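Endonuclease and methylase LlaGI (Lactococcus lactis, PDB 5FFJ) recognises a specific DNA sequence and, as a Type ISP restriction-modification enzyme, joins DNA methylation to ATP-dependent, helicase-like motor activity and cleavage in one polypeptide. Local coordinates at residues Q1035-Y1040 and K1251-D1256; G933-L938 and N1029-N1034. All coordinates share one frame; numbering follows the deposited sequence.

Contact 1. Residues Q1035-Y1040 and K1251-D1256; sequences QRDQNY and KRYAND
The backbone carbonyl of Gln-1035 receives the side-chain amide of Asn-1255, ND2 to O 2.9 Å. The bond is bent and the donor lies above the carbonyl plane; asparagine serves here because its short amide can reach a backbone oxygen from the first turn of a helix. CB and CD of Arg-1036 pass across the carboxylate of Asp-1256, both touching OD2, while NH1 of Arg-1036 stays 4.1 Å from OD2 of Asp-1256, beyond a salt bridge. The backbone N of Asp-1037 gives an almost straight bond (176°) to the syn lone pair of Asp-1256 OD1, 3.1 Å away. Asp-1037 closes an Asx turn, OD1 accepting from the N of Asn-1039, and its OD2 comes to the edge of the Tyr-1253 ring. With CG of Tyr-1040 anti to the backbone N (chi1 -177°), CB of Asp-1256 covers one face of its ring, 3.7 Å from the centroid in a CH-pi contact; the Tyr-1253 ring comes obliquely from that same side, planes 45° apart, with CD1 of Tyr-1040 over its face. Aspartate suits 1256, resting CB on a ring while its carboxylate takes a backbone N-H; tyrosines add hydroxyls beyond flat rings, Tyr-1040 bonding to Arg-1263 N and Tyr-1249, Tyr-1253 to Tyr-1043. Tyr-1253, N-cap of helix 1254-1259, follows helix 1247-1252; the loop between strands 1022-1024 and 1044-1045 packs on this junction in the C-terminal specificity region.

Contact 2. Residues G933-L938 and N1029-N1034; sequences GLRKSL and NNDWIN
One face of the Trp-1032 indole carries the aliphatic chain of Arg-935, whose CD stands 3.9 Å from the centroid of the five-membered ring, 15° off its normal, a CH-pi contact. CD1 of Leu-938 approaches the six-membered ring obliquely, 4.4 Å from CH2 of Trp-1032. The guanidinium of Arg-935 is turned steeply from the indole, 72° between planes, and at its edge lies the carbonyl of Asn-1030: NE donates to that O over 2.8 Å, close to the guanidinium plane. The bend at chi3 (-65°) lets the methylenes cover the indole while NE turns to this carbonyl. NH2 forms a salt bridge with OD1 of Asp-1031, also 2.8 Å, although as a hydrogen bond it is weak. NH1 adds bonds to the carbonyls of Tyr-925 and Ser-928, so the buried charge is gripped from several directions and its rotation is fixed. Arginine suits this place because it joins a long apolar stem to a multivalent polar head. Beside it, CB and CD of Lys-936 each pass 3.5 Å from OD1 of Asn-1030, and NZ of Lys-936 hydrogen-bonds OD1 of Asn-887. Asn-1030 has left-handed backbone angles, a conformation asparagine tolerates well. The contact fastens helix 932-941 of the methylase region to the loop after edge strand 1022-1024 of the mixed sheet, where Trp-1032 also packs on Val-992 of strand 991-996 and Ile-1024.

Overall arrangement
Both contacts use one loop, the connection between strands 1022-1024 and 1044-1045, but they fasten it to different parts of the enzyme: contact 2 to helix 932-941 of the methylase region, contact 1 to the helices 1247-1252 and 1254-1259 of the specificity region. Together they help bridge the two, their nearest atoms about 9 Å (contact 1) and about 8 Å (contact 2) from the bound DNA. Each is partly buried, well away from the centre of the chain. Contact 2 centres on a charged arginine with a salt bridge, whereas contact 1 has none: a backbone N-H binds an aspartate carboxylate, an asparagine amide binds a backbone carbonyl, and tyrosine rings pack beside them. They touch where Asn-1255 packs on Asn-1034 and Arg-1036 on Asn-1029.

Contact 1. Residues Q1035-Y1040 and K1251-D1256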
# COMPACT_ATOMS: atom_id res chain seq x y z
N GLN A 1035 19.29 17.79 24.33
CA GLN A 1035 18.79 18.51 25.49
C GLN A 1035 19.06 20.00 25.36
O GLN A 1035 20.03 20.41 24.71
CB GLN A 1035 19.43 17.97 26.77
CG GLN A 1035 19.15 16.49 27.01
CD GLN A 1035 19.62 16.00 28.36
OE1 GLN A 1035 20.34 16.70 29.07
NE2 GLN A 1035 19.20 14.79 28.73
N ARG A 1036 18.22 20.81 25.98
CA ARG A 1036 18.27 22.25 25.80
C ARG A 1036 19.19 22.95 26.80
O ARG A 1036 19.72 22.33 27.72
CB ARG A 1036 16.87 22.85 25.91
CG ARG A 1036 15.84 22.21 25.00
CD ARG A 1036 14.66 23.15 24.79
NE ARG A 1036 13.39 22.57 25.23
CZ ARG A 1036 12.32 23.27 25.58
NH1 ARG A 1036 12.35 24.60 25.55
NH2 ARG A 1036 11.22 22.65 25.97
N ASP A 1037 19.36 24.25 26.59
CA ASP A 1037 20.13 25.11 27.48
C ASP A 1037 19.18 25.83 28.43
O ASP A 1037 18.30 26.57 27.98
CB ASP A 1037 20.95 26.12 26.67
CG ASP A 1037 21.97 26.87 27.52
OD1 ASP A 1037 21.81 26.91 28.76
OD2 ASP A 1037 22.92 27.43 26.94
N GLN A 1038 19.35 25.62 29.72
CA GLN A 1038 18.46 26.22 30.71
C GLN A 1038 18.75 27.71 30.88
O GLN A 1038 17.95 28.45 31.45
CB GLN A 1038 18.57 25.49 32.05
CG GLN A 1038 19.79 25.86 32.87
CD GLN A 1038 20.01 24.92 34.04
OE1 GLN A 1038 19.36 23.88 34.15
NE2 GLN A 1038 20.93 25.28 34.93
N ASN A 1039 19.91 28.14 30.38
CA ASN A 1039 20.27 29.55 30.41
C ASN A 1039 19.55 30.32 29.31
O ASN A 1039 19.32 31.52 29.42
CB ASN A 1039 21.78 29.72 30.26
CG ASN A 1039 22.23 31.16 30.43
OD1 ASN A 1039 21.60 31.94 31.14
ND2 ASN A 1039 23.32 31.52 29.76
N TYR A 1040 19.21 29.61 28.24
CA TYR A 1040 18.47 30.17 27.11
C TYR A 1040 17.13 30.75 27.55
O TYR A 1040 16.58 31.63 26.90
CB TYR A 1040 18.26 29.08 26.05
CG TYR A 1040 17.55 29.51 24.79
CD1 TYR A 1040 18.23 30.19 23.79
CD2 TYR A 1040 16.21 29.22 24.58
CE1 TYR A 1040 17.60 30.58 22.63
CE2 TYR A 1040 15.57 29.60 23.43
CZ TYR A 1040 16.26 30.28 22.45
OH TYR A 1040 15.62 30.66 21.30
N LYS A 1251 23.63 28.19 15.79
CA LYS A 1251 24.47 27.04 16.10
C LYS A 1251 24.49 26.73 17.59
O LYS A 1251 24.47 25.56 17.99
CB LYS A 1251 25.90 27.26 15.60
CG LYS A 1251 26.07 27.07 14.10
CD LYS A 1251 27.40 26.39 13.77
CE LYS A 1251 28.15 27.12 12.67
NZ LYS A 1251 28.56 28.50 13.09
N ARG A 1252 24.55 27.76 18.42
CA ARG A 1252 24.67 27.58 19.87
C ARG A 1252 23.42 26.94 20.48
O ARG A 1252 23.53 26.11 21.38
CB ARG A 1252 24.97 28.91 20.56
CG ARG A 1252 25.37 28.75 22.02
CD ARG A 1252 25.86 30.06 22.63
NE ARG A 1252 27.02 30.60 21.93
CZ ARG A 1252 27.67 31.69 22.30
NH1 ARG A 1252 27.28 32.38 23.37
NH2 ARG A 1252 28.72 32.11 21.61
N TYR A 1253 22.24 27.32 19.99
CA TYR A 1253 20.98 26.77 20.49
C TYR A 1253 20.16 26.13 19.38
O TYR A 1253 19.01 26.52 19.13
CB TYR A 1253 20.14 27.86 21.16
CG TYR A 1253 20.91 28.82 22.04
CD1 TYR A 1253 21.19 28.50 23.36
CD2 TYR A 1253 21.35 30.04 21.55
CE1 TYR A 1253 21.89 29.38 24.17
CE2 TYR A 1253 22.05 30.92 22.35
CZ TYR A 1253 22.32 30.58 23.66
OH TYR A 1253 23.02 31.46 24.46
N ALA A 1254 20.73 25.13 18.71
CA ALA A 1254 20.00 24.40 17.69
C ALA A 1254 18.85 23.63 18.33
O ALA A 1254 17.80 23.43 17.71
CB ALA A 1254 20.94 23.45 16.94
N ASN A 1255 19.04 23.23 19.58
CA ASN A 1255 18.06 22.39 20.27
C ASN A 1255 16.84 23.18 20.74
O ASN A 1255 15.71 22.68 20.66
CB ASN A 1255 18.72 21.70 21.47
CG ASN A 1255 19.82 20.74 21.05
OD1 ASN A 1255 19.81 20.22 19.93
ND2 ASN A 1255 20.77 20.51 21.94
N ASP A 1256 17.06 24.39 21.22
CA ASP A 1256 15.97 25.24 21.69
C ASP A 1256 15.19 25.81 20.50
O ASP A 1256 14.00 26.08 20.61
CB ASP A 1256 16.50 26.38 22.56
CG ASP A 1256 16.94 25.90 23.93
OD1 ASP A 1256 18.08 25.40 24.05
OD2 ASP A 1256 16.15 26.03 24.89

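Contact 2. Residues G933-L938 and N1029-N1034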
# COMPACT_ATOMS: atom_id res chain seq x y z
N GLY A 933 5.93 12.86 27.41
CA GLY A 933 5.23 12.13 28.44
C GLY A 933 5.57 10.65 28.43
O GLY A 933 5.76 10.04 29.48
N LEU A 934 5.65 10.09 27.23
CA LEU A 934 6.01 8.68 27.07
C LEU A 934 7.39 8.42 27.65
O LEU A 934 7.62 7.39 28.29
CB LEU A 934 5.98 8.29 25.59
CG LEU A 934 6.50 6.90 25.22
CD1 LEU A 934 5.83 5.81 26.05
CD2 LEU A 934 6.28 6.64 23.75
N ARG A 935 8.31 9.36 27.45
CA ARG A 935 9.66 9.24 27.97
C ARG A 935 9.67 9.41 29.49
O ARG A 935 10.53 8.86 30.18
CB ARG A 935 10.60 10.26 27.32
CG ARG A 935 10.79 10.05 25.82
CD ARG A 935 11.92 10.89 25.27
NE ARG A 935 11.65 12.33 25.35
CZ ARG A 935 10.95 13.02 24.46
NH1 ARG A 935 10.42 12.42 23.40
NH2 ARG A 935 10.77 14.33 24.62
N LYS A 936 8.71 10.17 30.00
CA LYS A 936 8.57 10.35 31.44
C LYS A 936 8.04 9.06 32.06
O LYS A 936 8.43 8.69 33.17
CB LYS A 936 7.64 11.53 31.75
CG LYS A 936 7.48 11.83 33.24
CD LYS A 936 6.90 13.22 33.46
CE LYS A 936 6.51 13.46 34.91
NZ LYS A 936 5.28 12.71 35.30
N SER A 937 7.15 8.38 31.34
CA SER A 937 6.57 7.13 31.80
C SER A 937 7.58 5.99 31.78
O SER A 937 7.80 5.33 32.79
CB SER A 937 5.36 6.76 30.95
OG SER A 937 4.31 7.70 31.11
N LEU A 938 8.19 5.76 30.62
CA LEU A 938 9.13 4.66 30.45
C LEU A 938 10.28 4.72 31.45
O LEU A 938 10.85 3.69 31.81
CB LEU A 938 9.70 4.65 29.02
CG LEU A 938 8.72 4.36 27.88
CD1 LEU A 938 9.40 4.58 26.54
CD2 LEU A 938 8.18 2.94 27.97
N ASN A 1029 12.67 18.74 30.87
CA ASN A 1029 11.75 18.58 29.75
C ASN A 1029 11.56 17.12 29.36
O ASN A 1029 10.91 16.82 28.35
CB ASN A 1029 12.27 19.38 28.54
CG ASN A 1029 12.74 20.77 28.91
OD1 ASN A 1029 12.15 21.42 29.78
ND2 ASN A 1029 13.79 21.24 28.25
N ASN A 1030 12.12 16.21 30.15
CA ASN A 1030 12.06 14.78 29.87
C ASN A 1030 12.67 14.45 28.51
O ASN A 1030 12.24 13.51 27.84
CB ASN A 1030 10.61 14.27 29.93
CG ASN A 1030 9.90 14.66 31.21
OD1 ASN A 1030 10.08 14.03 32.25
ND2 ASN A 1030 9.06 15.69 31.13
N ASP A 1031 13.67 15.23 28.11
CA ASP A 1031 14.39 15.00 26.86
C ASP A 1031 15.64 14.16 27.11
O ASP A 1031 16.45 14.48 27.98
CB ASP A 1031 14.77 16.33 26.20
CG ASP A 1031 13.57 17.07 25.63
OD1 ASP A 1031 12.55 16.42 25.35
OD2 ASP A 1031 13.67 18.30 25.46
N TRP A 1032 15.79 13.09 26.33
CA TRP A 1032 16.95 12.22 26.43
C TRP A 1032 18.12 12.77 25.62
O TRP A 1032 19.25 12.82 26.10
CB TRP A 1032 16.60 10.81 25.95
CG TRP A 1032 15.61 10.11 26.83
CD1 TRP A 1032 15.21 10.48 28.07
CD2 TRP A 1032 14.90 8.91 26.52
NE1 TRP A 1032 14.29 9.59 28.57
CE2 TRP A 1032 14.08 8.61 27.63
CE3 TRP A 1032 14.86 8.05 25.42
CZ2 TRP A 1032 13.24 7.50 27.67
CZ3 TRP A 1032 14.03 6.95 25.45
CH2 TRP A 1032 13.24 6.68 26.57
N ILE A 1033 17.84 13.18 24.38
CA ILE A 1033 18.87 13.70 23.48
C ILE A 1033 18.53 15.09 22.96
O ILE A 1033 17.38 15.52 23.00
CB ILE A 1033 19.09 12.75 22.28
CG1 ILE A 1033 17.78 12.50 21.54
CG2 ILE A 1033 19.69 11.44 22.76
CD1 ILE A 1033 17.98 11.87 20.17
N ASN A 1034 19.56 15.78 22.46
CA ASN A 1034 19.42 17.16 22.00
C ASN A 1034 18.83 18.02 23.10
O ASN A 1034 17.98 18.87 22.85
CB ASN A 1034 18.54 17.22 20.74
CG ASN A 1034 19.07 16.35 19.62
OD1 ASN A 1034 20.24 16.45 19.23
ND2 ASN A 1034 18.21 15.49 19.10